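Local coordinates for protein hydroxylase (Rhodococcus sp., PDB 2OR0) that is a putative flavin-dependent hydroxylase of the acyl-CoA dehydrogenase family, probably using reduced flavin and molecular oxygen to hydroxylate its substrate, at residues A[47-52]-A[92-97]; A[144-149]-A[178-183]; A[249-254]-A[332-337]; A[270-275]-A[367-372]; A[396-399]-A[403-406]. All blocks are in the same frame, centred on the assembly; numbering follows the deposited sequence.

Overall arrangement
The five contacts follow the acyl-CoA dehydrogenase-like fold: interaction 1 lies in the N-terminal helices, interaction 2 in the central beta region, and interactions 3, 4 and 5 involve the C-terminal helices. Helix 250-277 serves interactions 3 and 4, whose centres are about 33 Å apart on opposite sides of the chain's centre. Interactions 3 and 5 touch, Glu332 CG lying 3.3 Å from Thr398 OG1, and their centres are about 14 Å apart. Interactions 1 and 4 are neighbours, with nearest atoms about 5 Å apart. No flavin is bound to mark the active site; an acetate, probably from the crystallisation liquor, binds Arg334 of interaction 3.

Interaction 1 of 5, residues A[47-52]-A[92-97]; sequences CRLTDA and DGASGW
A small, buried apolar contact joins the turn between helices 33-46 and 51-60 to the first turn of helix 93-102, within the N-terminal helical part of this acyl-CoA dehydrogenase-like fold. Leu49 carries it with one methyl: CD2 lies 4.0 Å from Ala94 CB and 3.8 Å from Ser95 OG. The leucine's CG lies beside its backbone N (chi1 -68°), which directs CD2 onto the first turn of helix 93-102. A branched hydrocarbon suits this buried place, and the small Ala94 lets the methyl approach the helix surface. On the leucine's own side of the contact, Cys47 ends the preceding helix in a Schellman motif, and Thr50 is the N-cap of the next.

The surface that receives Leu49 is fixed by another N-cap. Asp92 precedes helix 93-102 and accepts from Ser95 N at 3.2 Å, with the donor well above the carboxylate plane. The same oxygen, OD2, takes the Ser95 hydroxyl through its anti lone pair, so two donors from a single residue grip one carboxylate oxygen. The bond gives the buried hydroxyl a partner, while its oxygen also packs against the leucine methyl. Replacing Ser95 with an alanine would probably leave Asp92 OD2 without its hydroxyl donor, weakening the hold on the carboxylate and opening a small gap beside Leu49. Leu57 of helix 51-60 touches both Leu49 and Ser95. The hydroxyl bond itself is short, 2.6 Å from Ser95 OG to Asp92 OD2.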
# COMPACT_ATOMS: atom_id res chain seq x y z
N CYS A 47 4.52 -16.59 -8.26
CA CYS A 47 3.85 -15.30 -8.51
C CYS A 47 2.59 -15.12 -7.69
O CYS A 47 1.58 -14.62 -8.20
CB CYS A 47 3.54 -15.09 -10.00
SG CYS A 47 5.01 -15.09 -11.00
N ARG A 48 2.65 -15.52 -6.42
CA ARG A 48 1.48 -15.60 -5.56
C ARG A 48 2.02 -15.95 -4.18
O ARG A 48 2.86 -16.83 -4.07
CB ARG A 48 0.56 -16.72 -6.08
CG ARG A 48 -0.53 -17.21 -5.14
CD ARG A 48 -0.96 -18.65 -5.49
NE ARG A 48 -2.23 -19.04 -4.84
CZ ARG A 48 -2.35 -19.47 -3.59
NH1 ARG A 48 -1.29 -19.58 -2.78
NH2 ARG A 48 -3.57 -19.79 -3.14
N LEU A 49 1.57 -15.27 -3.14
CA LEU A 49 1.99 -15.64 -1.79
C LEU A 49 1.60 -17.09 -1.54
O LEU A 49 0.45 -17.47 -1.79
CB LEU A 49 1.34 -14.76 -0.71
CG LEU A 49 1.70 -13.28 -0.58
CD1 LEU A 49 0.88 -12.60 0.48
CD2 LEU A 49 3.20 -13.09 -0.27
N THR A 50 2.55 -17.89 -1.08
CA THR A 50 2.24 -19.25 -0.66
C THR A 50 1.17 -19.18 0.45
O THR A 50 0.99 -18.14 1.08
CB THR A 50 3.49 -20.01 -0.11
OG1 THR A 50 3.87 -19.43 1.14
CG2 THR A 50 4.68 -19.92 -1.08
N ASP A 51 0.47 -20.29 0.69
CA ASP A 51 -0.52 -20.35 1.77
C ASP A 51 0.17 -20.11 3.13
O ASP A 51 -0.36 -19.37 3.98
CB ASP A 51 -1.27 -21.68 1.76
CG ASP A 51 -2.30 -21.78 0.59
OD1 ASP A 51 -2.65 -20.76 -0.07
OD2 ASP A 51 -2.75 -22.93 0.36
N ALA A 52 1.35 -20.70 3.31
CA ALA A 52 2.13 -20.43 4.51
C ALA A 52 2.51 -18.94 4.67
O ALA A 52 2.43 -18.42 5.76
CB ALA A 52 3.38 -21.34 4.60
N ASP A 92 10.20 -9.46 3.47
CA ASP A 92 9.80 -10.01 2.16
C ASP A 92 8.94 -8.92 1.56
O ASP A 92 7.92 -8.58 2.13
CB ASP A 92 8.98 -11.32 2.31
CG ASP A 92 8.32 -11.80 0.98
OD1 ASP A 92 9.01 -11.83 -0.06
OD2 ASP A 92 7.11 -12.14 0.98
N GLY A 93 9.39 -8.35 0.44
CA GLY A 93 8.70 -7.25 -0.19
C GLY A 93 7.26 -7.53 -0.56
O GLY A 93 6.40 -6.66 -0.39
N ALA A 94 6.99 -8.72 -1.10
CA ALA A 94 5.62 -9.10 -1.46
C ALA A 94 4.69 -9.09 -0.25
O ALA A 94 3.62 -8.54 -0.32
CB ALA A 94 5.59 -10.48 -2.14
N SER A 95 5.10 -9.70 0.86
CA SER A 95 4.29 -9.68 2.07
C SER A 95 4.09 -8.26 2.56
O SER A 95 3.01 -7.92 3.03
CB SER A 95 4.97 -10.50 3.18
OG SER A 95 5.16 -11.83 2.74
N GLY A 96 5.15 -7.44 2.48
CA GLY A 96 5.08 -6.07 2.94
C GLY A 96 4.09 -5.28 2.12
O GLY A 96 3.31 -4.49 2.66
N TRP A 97 4.15 -5.47 0.81
CA TRP A 97 3.27 -4.80 -0.13
C TRP A 97 1.81 -5.20 0.11
O TRP A 97 0.91 -4.34 0.10
CB TRP A 97 3.67 -5.14 -1.57
CG TRP A 97 2.82 -4.45 -2.61
CD1 TRP A 97 1.69 -4.96 -3.20
CD2 TRP A 97 3.00 -3.13 -3.15
NE1 TRP A 97 1.17 -4.04 -4.10
CE2 TRP A 97 1.95 -2.92 -4.08
CE3 TRP A 97 3.95 -2.12 -2.96
CZ2 TRP A 97 1.81 -1.72 -4.82
CZ3 TRP A 97 3.82 -0.93 -3.70
CH2 TRP A 97 2.77 -0.74 -4.61

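Interaction 2 of 5, residues A[144-149]-A[178-183]; sequences GGYVLK and ATPSSL
Thr179 is the first residue of 178-183 to meet Tyr146, its CB lying 4.1 Å from the phenol OH at the exposed border of the contact. Its own hydroxyl turns to the chain: OG1 sits between the backbone N and the carbonyl carbon (chi1 81°) and donates to Pro180 O at 3.1 Å. That bond ties the threonine to the residue that follows it.

Pro180 comes next and approaches the outer end of the tyrosine. Its CD is 3.5 Å from Tyr146 OH, and CG is a little farther from the same oxygen, so the pyrrolidine ring presents its CH2 groups to the phenol oxygen. The fixed phi of proline suits the extended backbone at this position, just ahead of strand 182-188.

Both segments belong to the central beta domain of the acyl-CoA dehydrogenase-like fold: Tyr146 stands on strand 145-155, and 182-188 pairs antiparallel with strand 163-170. The two strands are not paired with each other, strands 137-142 and 163-170 lying between them in the sheet order, and between the two segments the contact is made by side chains.

At Leu183 the chain is in that strand, and its side chain meets the tyrosine from the opposite direction. CD1 lies over the centre of one ring face, 3.7 Å from the Tyr146 centroid and only 5° off the ring normal, a CH-pi contact in which the methyl is nearly equidistant from all six ring carbons. The other methyl, CD2, stays near the phenol end, 4.0 Å from Tyr146 OH. Val170 of strand 163-170 and Ala139 of strand 137-142 each touch both Tyr146 and Leu183.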
# COMPACT_ATOMS: atom_id res chain seq x y z
N GLY A 144 -32.37 -0.46 -6.55
CA GLY A 144 -31.68 -1.20 -5.46
C GLY A 144 -30.15 -1.11 -5.44
O GLY A 144 -29.52 -1.51 -4.45
N GLY A 145 -29.55 -0.59 -6.51
CA GLY A 145 -28.09 -0.46 -6.58
C GLY A 145 -27.53 -0.29 -7.99
O GLY A 145 -27.93 0.60 -8.73
N TYR A 146 -26.56 -1.14 -8.34
CA TYR A 146 -25.91 -1.00 -9.65
C TYR A 146 -25.59 -2.34 -10.23
O TYR A 146 -25.47 -3.33 -9.49
CB TYR A 146 -24.61 -0.21 -9.53
CG TYR A 146 -24.77 1.15 -8.88
CD1 TYR A 146 -24.87 2.29 -9.66
CD2 TYR A 146 -24.80 1.28 -7.49
CE1 TYR A 146 -25.01 3.54 -9.08
CE2 TYR A 146 -24.94 2.54 -6.87
CZ TYR A 146 -25.04 3.65 -7.68
OH TYR A 146 -25.19 4.89 -7.11
N VAL A 147 -25.41 -2.39 -11.56
CA VAL A 147 -24.84 -3.60 -12.17
C VAL A 147 -23.46 -3.24 -12.74
O VAL A 147 -23.31 -2.23 -13.44
CB VAL A 147 -25.75 -4.28 -13.21
CG1 VAL A 147 -25.18 -5.62 -13.58
CG2 VAL A 147 -27.18 -4.51 -12.63
N LEU A 148 -22.49 -4.08 -12.41
CA LEU A 148 -21.08 -3.79 -12.62
C LEU A 148 -20.46 -4.64 -13.73
O LEU A 148 -20.61 -5.85 -13.75
CB LEU A 148 -20.29 -4.01 -11.32
CG LEU A 148 -18.87 -3.43 -11.34
CD1 LEU A 148 -18.90 -1.93 -11.08
CD2 LEU A 148 -18.05 -4.13 -10.29
N LYS A 149 -19.72 -3.99 -14.61
CA LYS A 149 -18.93 -4.69 -15.61
C LYS A 149 -17.56 -4.00 -15.75
O LYS A 149 -17.47 -2.79 -15.83
CB LYS A 149 -19.64 -4.67 -16.96
CG LYS A 149 -18.93 -5.51 -17.99
CD LYS A 149 -19.35 -5.21 -19.42
CE LYS A 149 -18.70 -6.26 -20.34
NZ LYS A 149 -18.32 -5.57 -21.55
N ALA A 178 -30.27 10.75 -10.80
CA ALA A 178 -29.71 11.42 -9.62
C ALA A 178 -28.76 10.50 -8.82
O ALA A 178 -29.15 9.91 -7.80
CB ALA A 178 -30.85 11.98 -8.73
N THR A 179 -27.51 10.37 -9.29
CA THR A 179 -26.53 9.44 -8.66
C THR A 179 -25.08 10.03 -8.55
O THR A 179 -24.81 11.10 -9.12
CB THR A 179 -26.51 8.02 -9.38
OG1 THR A 179 -25.70 8.08 -10.57
CG2 THR A 179 -27.93 7.52 -9.74
N PRO A 180 -24.17 9.34 -7.80
CA PRO A 180 -22.73 9.66 -7.85
C PRO A 180 -22.13 9.52 -9.26
O PRO A 180 -22.68 8.79 -10.09
CB PRO A 180 -22.10 8.60 -6.94
CG PRO A 180 -23.16 8.18 -6.02
CD PRO A 180 -24.44 8.25 -6.83
N SER A 181 -21.03 10.22 -9.51
CA SER A 181 -20.25 10.08 -10.74
C SER A 181 -19.25 8.88 -10.70
O SER A 181 -19.07 8.16 -11.70
CB SER A 181 -19.54 11.42 -10.99
OG SER A 181 -18.37 11.27 -11.78
N SER A 182 -18.62 8.65 -9.54
CA SER A 182 -17.69 7.53 -9.35
C SER A 182 -17.98 6.79 -8.03
O SER A 182 -18.43 7.40 -7.06
CB SER A 182 -16.25 8.04 -9.35
OG SER A 182 -16.11 9.17 -8.46
N LEU A 183 -17.67 5.50 -7.97
CA LEU A 183 -17.94 4.71 -6.78
C LEU A 183 -16.74 3.90 -6.36
O LEU A 183 -15.87 3.61 -7.20
CB LEU A 183 -19.07 3.69 -7.03
CG LEU A 183 -20.46 4.15 -7.51
CD1 LEU A 183 -21.27 2.91 -7.92
CD2 LEU A 183 -21.23 4.91 -6.43

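Interaction 3 of 5, residues A[249-254]-A[332-337]; sequences PYSCMF and EERAIG. With ACT (acetate ion), chain E.
In the C-terminal helical bundle, the first turn of helix 250-277 packs against an early turn of helix 331-356, where Pro249 and Ser251 meet the aliphatic part of Arg334. Pro249 occupies the N-cap position, and its CB lies 4.0 Å from Arg334 CG. Ser251 OG stands at the same distance from this methylene, 4.0 Å from Arg334 CG, so proline ring and serine hydroxyl share one carbon of the arginine chain.

A water joins the helices where no direct bond does. It donates to Ser251 OG at 3.0 Å and to Arg334 O at 2.8 Å, bridging a side chain of one helix to the backbone of the other. Serine, small and polar, suits the place: it permits close packing and holds the water.

Arginine serves by its length. Bent at chi2 and chi3, its chain carries the charged end beyond the packed methylenes. There Arg334 NH2 donates to the acetate atom OXT at 3.0 Å, nearly straight at 168°, with the oxygen in the guanidinium plane at its edge. Arg409 also binds this acetate, which probably came from the crystallisation liquor. Arg334 NE and Ser251 OG are both hydrogen-bonded to the backbone oxygen of Ile412, drawing the end of the modelled chain to this junction. Packing of long helices against one another, here 250-277 against 331-356, is what builds the C-terminal helical bundle of the acyl-CoA dehydrogenase fold.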
# COMPACT_ATOMS: atom_id res chain seq x y z
N PRO A 249 -7.49 11.85 6.55
CA PRO A 249 -7.75 11.97 5.11
C PRO A 249 -7.44 10.69 4.34
O PRO A 249 -6.42 10.04 4.61
CB PRO A 249 -6.78 13.09 4.68
CG PRO A 249 -6.47 13.85 5.99
CD PRO A 249 -6.43 12.77 7.00
N TYR A 250 -8.31 10.34 3.38
CA TYR A 250 -8.09 9.18 2.49
C TYR A 250 -6.75 9.31 1.72
O TYR A 250 -6.02 8.34 1.60
CB TYR A 250 -9.27 9.03 1.50
CG TYR A 250 -9.14 7.90 0.48
CD1 TYR A 250 -9.61 6.61 0.75
CD2 TYR A 250 -8.57 8.14 -0.78
CE1 TYR A 250 -9.49 5.58 -0.21
CE2 TYR A 250 -8.47 7.13 -1.73
CZ TYR A 250 -8.92 5.86 -1.44
OH TYR A 250 -8.80 4.90 -2.43
N SER A 251 -6.45 10.51 1.25
CA SER A 251 -5.23 10.77 0.50
C SER A 251 -3.95 10.61 1.32
O SER A 251 -2.87 10.48 0.75
CB SER A 251 -5.25 12.14 -0.15
OG SER A 251 -5.17 13.19 0.80
N CYS A 252 -4.08 10.63 2.64
CA CYS A 252 -2.99 10.25 3.49
C CYS A 252 -2.98 8.73 3.69
O CYS A 252 -1.94 8.09 3.46
CB CYS A 252 -3.03 10.99 4.84
SG CYS A 252 -1.66 10.52 5.94
N MSE A 253 -4.10 8.15 4.11
CA MSE A 253 -4.10 6.77 4.58
C MSE A 253 -3.89 5.73 3.45
O MSE A 253 -3.22 4.69 3.65
CB MSE A 253 -5.40 6.45 5.34
CG MSE A 253 -5.59 7.27 6.63
SE MSE A 253 -4.13 6.92 7.91
CE MSE A 253 -4.27 5.06 8.15
N PHE A 254 -4.52 5.98 2.30
CA PHE A 254 -4.47 5.00 1.21
C PHE A 254 -3.03 4.89 0.69
O PHE A 254 -2.48 3.81 0.71
CB PHE A 254 -5.54 5.30 0.12
CG PHE A 254 -5.27 4.65 -1.24
CD1 PHE A 254 -5.14 3.27 -1.36
CD2 PHE A 254 -5.15 5.44 -2.38
CE1 PHE A 254 -4.87 2.70 -2.61
CE2 PHE A 254 -4.90 4.87 -3.63
CZ PHE A 254 -4.76 3.51 -3.73
N GLU A 332 -4.62 22.40 1.08
CA GLU A 332 -3.17 22.67 1.00
C GLU A 332 -2.34 21.71 1.84
O GLU A 332 -1.34 21.18 1.37
CB GLU A 332 -2.83 24.13 1.37
CG GLU A 332 -1.29 24.48 1.22
CD GLU A 332 -0.92 25.94 1.57
OE1 GLU A 332 -1.81 26.83 1.54
OE2 GLU A 332 0.26 26.21 1.87
N GLU A 333 -2.78 21.46 3.07
CA GLU A 333 -2.14 20.49 3.93
C GLU A 333 -2.18 19.10 3.32
O GLU A 333 -1.18 18.38 3.36
CB GLU A 333 -2.79 20.48 5.32
CG GLU A 333 -2.40 21.70 6.17
CD GLU A 333 -3.12 21.76 7.54
OE1 GLU A 333 -4.22 21.18 7.70
OE2 GLU A 333 -2.56 22.39 8.47
N ARG A 334 -3.33 18.71 2.78
CA ARG A 334 -3.43 17.42 2.13
C ARG A 334 -2.51 17.28 0.90
O ARG A 334 -1.93 16.23 0.68
CB ARG A 334 -4.89 17.11 1.79
CG ARG A 334 -5.70 16.53 2.97
CD ARG A 334 -7.16 17.02 2.95
NE ARG A 334 -7.85 16.69 1.71
CZ ARG A 334 -8.83 17.41 1.16
NH1 ARG A 334 -9.24 18.53 1.76
NH2 ARG A 334 -9.40 17.02 0.02
N ALA A 335 -2.41 18.36 0.14
CA ALA A 335 -1.65 18.42 -1.11
C ALA A 335 -0.16 18.29 -0.81
O ALA A 335 0.57 17.55 -1.49
CB ALA A 335 -1.93 19.75 -1.84
N ILE A 336 0.26 19.01 0.24
CA ILE A 336 1.65 18.98 0.71
C ILE A 336 1.97 17.62 1.26
O ILE A 336 3.04 17.10 1.00
CB ILE A 336 1.96 20.12 1.72
CG1 ILE A 336 1.92 21.46 0.97
CG2 ILE A 336 3.38 19.91 2.37
CD1 ILE A 336 2.11 22.72 1.86
N GLY A 337 1.04 17.02 2.01
CA GLY A 337 1.25 15.67 2.47
C GLY A 337 1.42 14.63 1.35
O GLY A 337 2.18 13.64 1.50
C ACT E . -11.50 19.35 -1.83
O ACT E . -11.32 20.57 -1.62
OXT ACT E . -11.73 18.67 -0.80
CH3 ACT E . -11.45 18.74 -3.20
O HOH W 1 -2.65 13.96 2.13

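Interaction 4 of 5, residues A[270-275]-A[367-372]; sequences LACHIA and KTPMQR
Met370, modelled as selenomethionine, lies alongside His273, the two side chains pointing the same way. Its CE is 3.7 Å from His273 CB, and SE comes as near to His273 ND1, at 3.7 Å. Selenium sits 4.6 Å from the imidazole centroid and obliquely to the ring, 61° off its normal, a Met-aromatic contact. The extended methionine chain, with CG opposite the backbone N at chi1 -179°, carries SE and CE to this position.

Nearer the backbone, Cys272 CB meets Met370 CB at 3.7 Å, and Cys272 SG rests 4.0 Å from Pro369 CG. A small cysteine suits this close approach of helix 250-277 to the start of helix 370-381, in the C-terminal helical domain. Ile355 of helix 331-356 and Ala359 both pack against the pair of His273 and Met370. An alanine in place of His273 would keep CB against the methionine methyl, but would probably leave the selenium without its aromatic neighbour and open a gap toward Ile355.

No hydrogen bond links the two segments; the contact probably rests on dispersion between polarisable groups and on fit, with selenium standing where the natural methionine has sulfur.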
# COMPACT_ATOMS: atom_id res chain seq x y z
N LEU A 270 19.01 -2.48 1.46
CA LEU A 270 20.14 -1.92 2.20
C LEU A 270 20.68 -2.95 3.18
O LEU A 270 21.89 -3.19 3.21
CB LEU A 270 19.72 -0.65 2.95
CG LEU A 270 20.74 0.01 3.91
CD1 LEU A 270 21.94 0.62 3.16
CD2 LEU A 270 20.05 1.12 4.70
N ALA A 271 19.79 -3.57 3.96
CA ALA A 271 20.22 -4.63 4.91
C ALA A 271 20.95 -5.77 4.19
O ALA A 271 22.03 -6.20 4.61
CB ALA A 271 19.03 -5.17 5.71
N CYS A 272 20.36 -6.25 3.10
CA CYS A 272 21.02 -7.25 2.25
C CYS A 272 22.39 -6.78 1.75
O CYS A 272 23.34 -7.54 1.74
CB CYS A 272 20.14 -7.58 1.04
SG CYS A 272 18.67 -8.55 1.45
N HIS A 273 22.47 -5.55 1.28
CA HIS A 273 23.71 -5.01 0.75
C HIS A 273 24.79 -5.02 1.85
O HIS A 273 25.91 -5.47 1.62
CB HIS A 273 23.45 -3.60 0.25
CG HIS A 273 24.63 -2.97 -0.43
ND1 HIS A 273 25.29 -3.58 -1.48
CD2 HIS A 273 25.23 -1.78 -0.25
CE1 HIS A 273 26.26 -2.79 -1.90
NE2 HIS A 273 26.25 -1.69 -1.17
N ILE A 274 24.43 -4.53 3.04
CA ILE A 274 25.38 -4.44 4.16
C ILE A 274 25.89 -5.85 4.52
O ILE A 274 27.10 -6.05 4.59
CB ILE A 274 24.76 -3.67 5.38
CG1 ILE A 274 24.77 -2.16 5.08
CG2 ILE A 274 25.51 -4.00 6.69
CD1 ILE A 274 23.84 -1.35 5.92
N ALA A 275 24.98 -6.80 4.67
CA ALA A 275 25.34 -8.19 4.97
C ALA A 275 26.32 -8.83 3.98
O ALA A 275 27.19 -9.61 4.36
CB ALA A 275 24.09 -9.04 5.11
N LYS A 367 19.76 -16.20 -6.94
CA LYS A 367 20.02 -16.89 -5.66
C LYS A 367 20.47 -15.94 -4.54
O LYS A 367 20.68 -16.39 -3.42
CB LYS A 367 21.08 -18.00 -5.83
CG LYS A 367 22.47 -17.46 -6.13
CD LYS A 367 23.47 -18.61 -6.41
CE LYS A 367 24.65 -18.10 -7.22
NZ LYS A 367 25.16 -16.82 -6.59
N THR A 368 20.63 -14.65 -4.83
CA THR A 368 20.97 -13.66 -3.78
C THR A 368 19.76 -12.74 -3.57
O THR A 368 19.17 -12.31 -4.55
CB THR A 368 22.26 -12.83 -4.13
OG1 THR A 368 22.01 -12.00 -5.27
CG2 THR A 368 23.48 -13.75 -4.39
N PRO A 369 19.36 -12.49 -2.31
CA PRO A 369 18.11 -11.75 -2.04
C PRO A 369 18.07 -10.26 -2.40
O PRO A 369 16.98 -9.75 -2.64
CB PRO A 369 17.89 -11.93 -0.54
CG PRO A 369 19.28 -12.20 0.02
CD PRO A 369 20.00 -12.96 -1.06
N MSE A 370 19.21 -9.56 -2.42
CA MSE A 370 19.17 -8.10 -2.61
C MSE A 370 18.43 -7.70 -3.90
O MSE A 370 17.60 -6.79 -3.87
CB MSE A 370 20.56 -7.45 -2.59
CG MSE A 370 20.50 -5.93 -2.75
SE MSE A 370 22.23 -5.10 -2.96
CE MSE A 370 21.63 -3.25 -2.96
N GLN A 371 18.74 -8.38 -5.00
CA GLN A 371 18.15 -8.09 -6.31
C GLN A 371 16.62 -8.15 -6.30
O GLN A 371 15.98 -7.45 -7.08
CB GLN A 371 18.74 -8.97 -7.45
CG GLN A 371 18.75 -10.49 -7.24
CD GLN A 371 17.39 -11.10 -7.31
OE1 GLN A 371 16.54 -10.65 -8.10
NE2 GLN A 371 17.14 -12.13 -6.48
N ARG A 372 16.05 -8.99 -5.41
CA ARG A 372 14.60 -9.18 -5.35
C ARG A 372 13.98 -7.95 -4.69
O ARG A 372 12.95 -7.47 -5.13
CB ARG A 372 14.23 -10.48 -4.57
CG ARG A 372 12.68 -10.83 -4.47
CD ARG A 372 12.38 -11.94 -3.39
NE ARG A 372 13.37 -12.95 -3.62
CZ ARG A 372 14.23 -13.47 -2.77
NH1 ARG A 372 14.20 -13.22 -1.47
NH2 ARG A 372 15.12 -14.32 -3.28

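Interaction 5 of 5, residues A[396-399]-A[403-406]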
# COMPACT_ATOMS: atom_id res chain seq x y z
N ALA A 396 2.49 23.11 -5.12
CA ALA A 396 3.20 24.37 -5.31
C ALA A 396 2.25 25.54 -5.65
O ALA A 396 2.45 26.69 -5.21
CB ALA A 396 4.27 24.23 -6.39
N LEU A 397 1.24 25.24 -6.48
CA LEU A 397 0.26 26.26 -6.84
C LEU A 397 -0.53 26.74 -5.59
O LEU A 397 -0.73 27.94 -5.43
CB LEU A 397 -0.69 25.78 -7.95
CG LEU A 397 -1.77 26.79 -8.43
CD1 LEU A 397 -1.14 28.01 -9.08
CD2 LEU A 397 -2.75 26.13 -9.39
N THR A 398 -0.92 25.83 -4.70
CA THR A 398 -1.62 26.27 -3.48
C THR A 398 -0.72 27.17 -2.63
O THR A 398 -1.20 28.16 -2.05
CB THR A 398 -2.20 25.10 -2.64
OG1 THR A 398 -1.13 24.32 -2.09
CG2 THR A 398 -3.05 24.22 -3.50
N GLN A 399 0.58 26.87 -2.61
CA GLN A 399 1.52 27.67 -1.82
C GLN A 399 1.70 29.05 -2.38
O GLN A 399 2.02 29.97 -1.65
CB GLN A 399 2.87 26.97 -1.68
CG GLN A 399 2.81 25.76 -0.77
CD GLN A 399 4.18 25.22 -0.47
OE1 GLN A 399 4.60 24.21 -1.02
NE2 GLN A 399 4.91 25.90 0.43
N GLU A 403 -5.55 28.11 -6.88
CA GLU A 403 -6.42 26.96 -6.62
C GLU A 403 -6.38 25.98 -7.78
O GLU A 403 -6.75 26.32 -8.91
CB GLU A 403 -7.87 27.35 -6.26
CG GLU A 403 -8.17 27.36 -4.72
CD GLU A 403 -8.38 25.95 -4.11
OE1 GLU A 403 -9.46 25.36 -4.34
OE2 GLU A 403 -7.51 25.44 -3.37
N PRO A 404 -5.86 24.76 -7.52
CA PRO A 404 -5.95 23.65 -8.44
C PRO A 404 -7.39 23.41 -8.84
O PRO A 404 -8.29 23.41 -7.98
CB PRO A 404 -5.44 22.48 -7.61
CG PRO A 404 -4.51 23.08 -6.68
CD PRO A 404 -5.12 24.40 -6.31
N GLN A 405 -7.59 23.22 -10.14
CA GLN A 405 -8.93 23.00 -10.71
C GLN A 405 -9.07 21.62 -11.30
O GLN A 405 -8.11 21.07 -11.85
CB GLN A 405 -9.21 24.05 -11.80
CG GLN A 405 -9.21 25.48 -11.27
CD GLN A 405 -10.40 25.77 -10.36
OE1 GLN A 405 -10.29 25.71 -9.12
NE2 GLN A 405 -11.56 26.06 -10.96
N GLY A 406 -10.27 21.05 -11.15
CA GLY A 406 -10.64 19.85 -11.88
C GLY A 406 -9.77 18.65 -11.56
O GLY A 406 -9.71 18.22 -10.40
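Leu397, Pro404 and Thr398 bury the most surface where the chain turns back on the end of helix 389-399. Thr398 makes the tightest touch: its methyl CG2 is 3.5 Å from Pro404 CD, closer than usual for two carbons, and the side chains cross at about a right angle. The threonine divides its work between its branches. With OG1 between the backbone N and the carbonyl carbon (chi1 67°), the hydroxyl bonds back to Ser395 O, about one turn earlier, while CG2 meets the proline.

Leu397 reaches the returning chain with CD2, which lies 3.9 Å from Pro404 N and 4.0 Å from Glu403 C. The methyl thus covers the peptide link between Glu403 and Pro404. Proline suits that site because its nitrogen carries no hydrogen, so an apolar cover denies it no bond.

Phe331 of helix 331-356 touches both Thr398 and Pro404. Glu403 forms a salt bridge through OE1 to Arg409, whose NH1 also donates to Pro404 O; these bonds lie within the tail and hold its own shape, while packing on Leu397 and Thr398 holds it to the helix. The result is a local reversal in which an extended C-terminal tail folds back on the last turn of the helix it has just left.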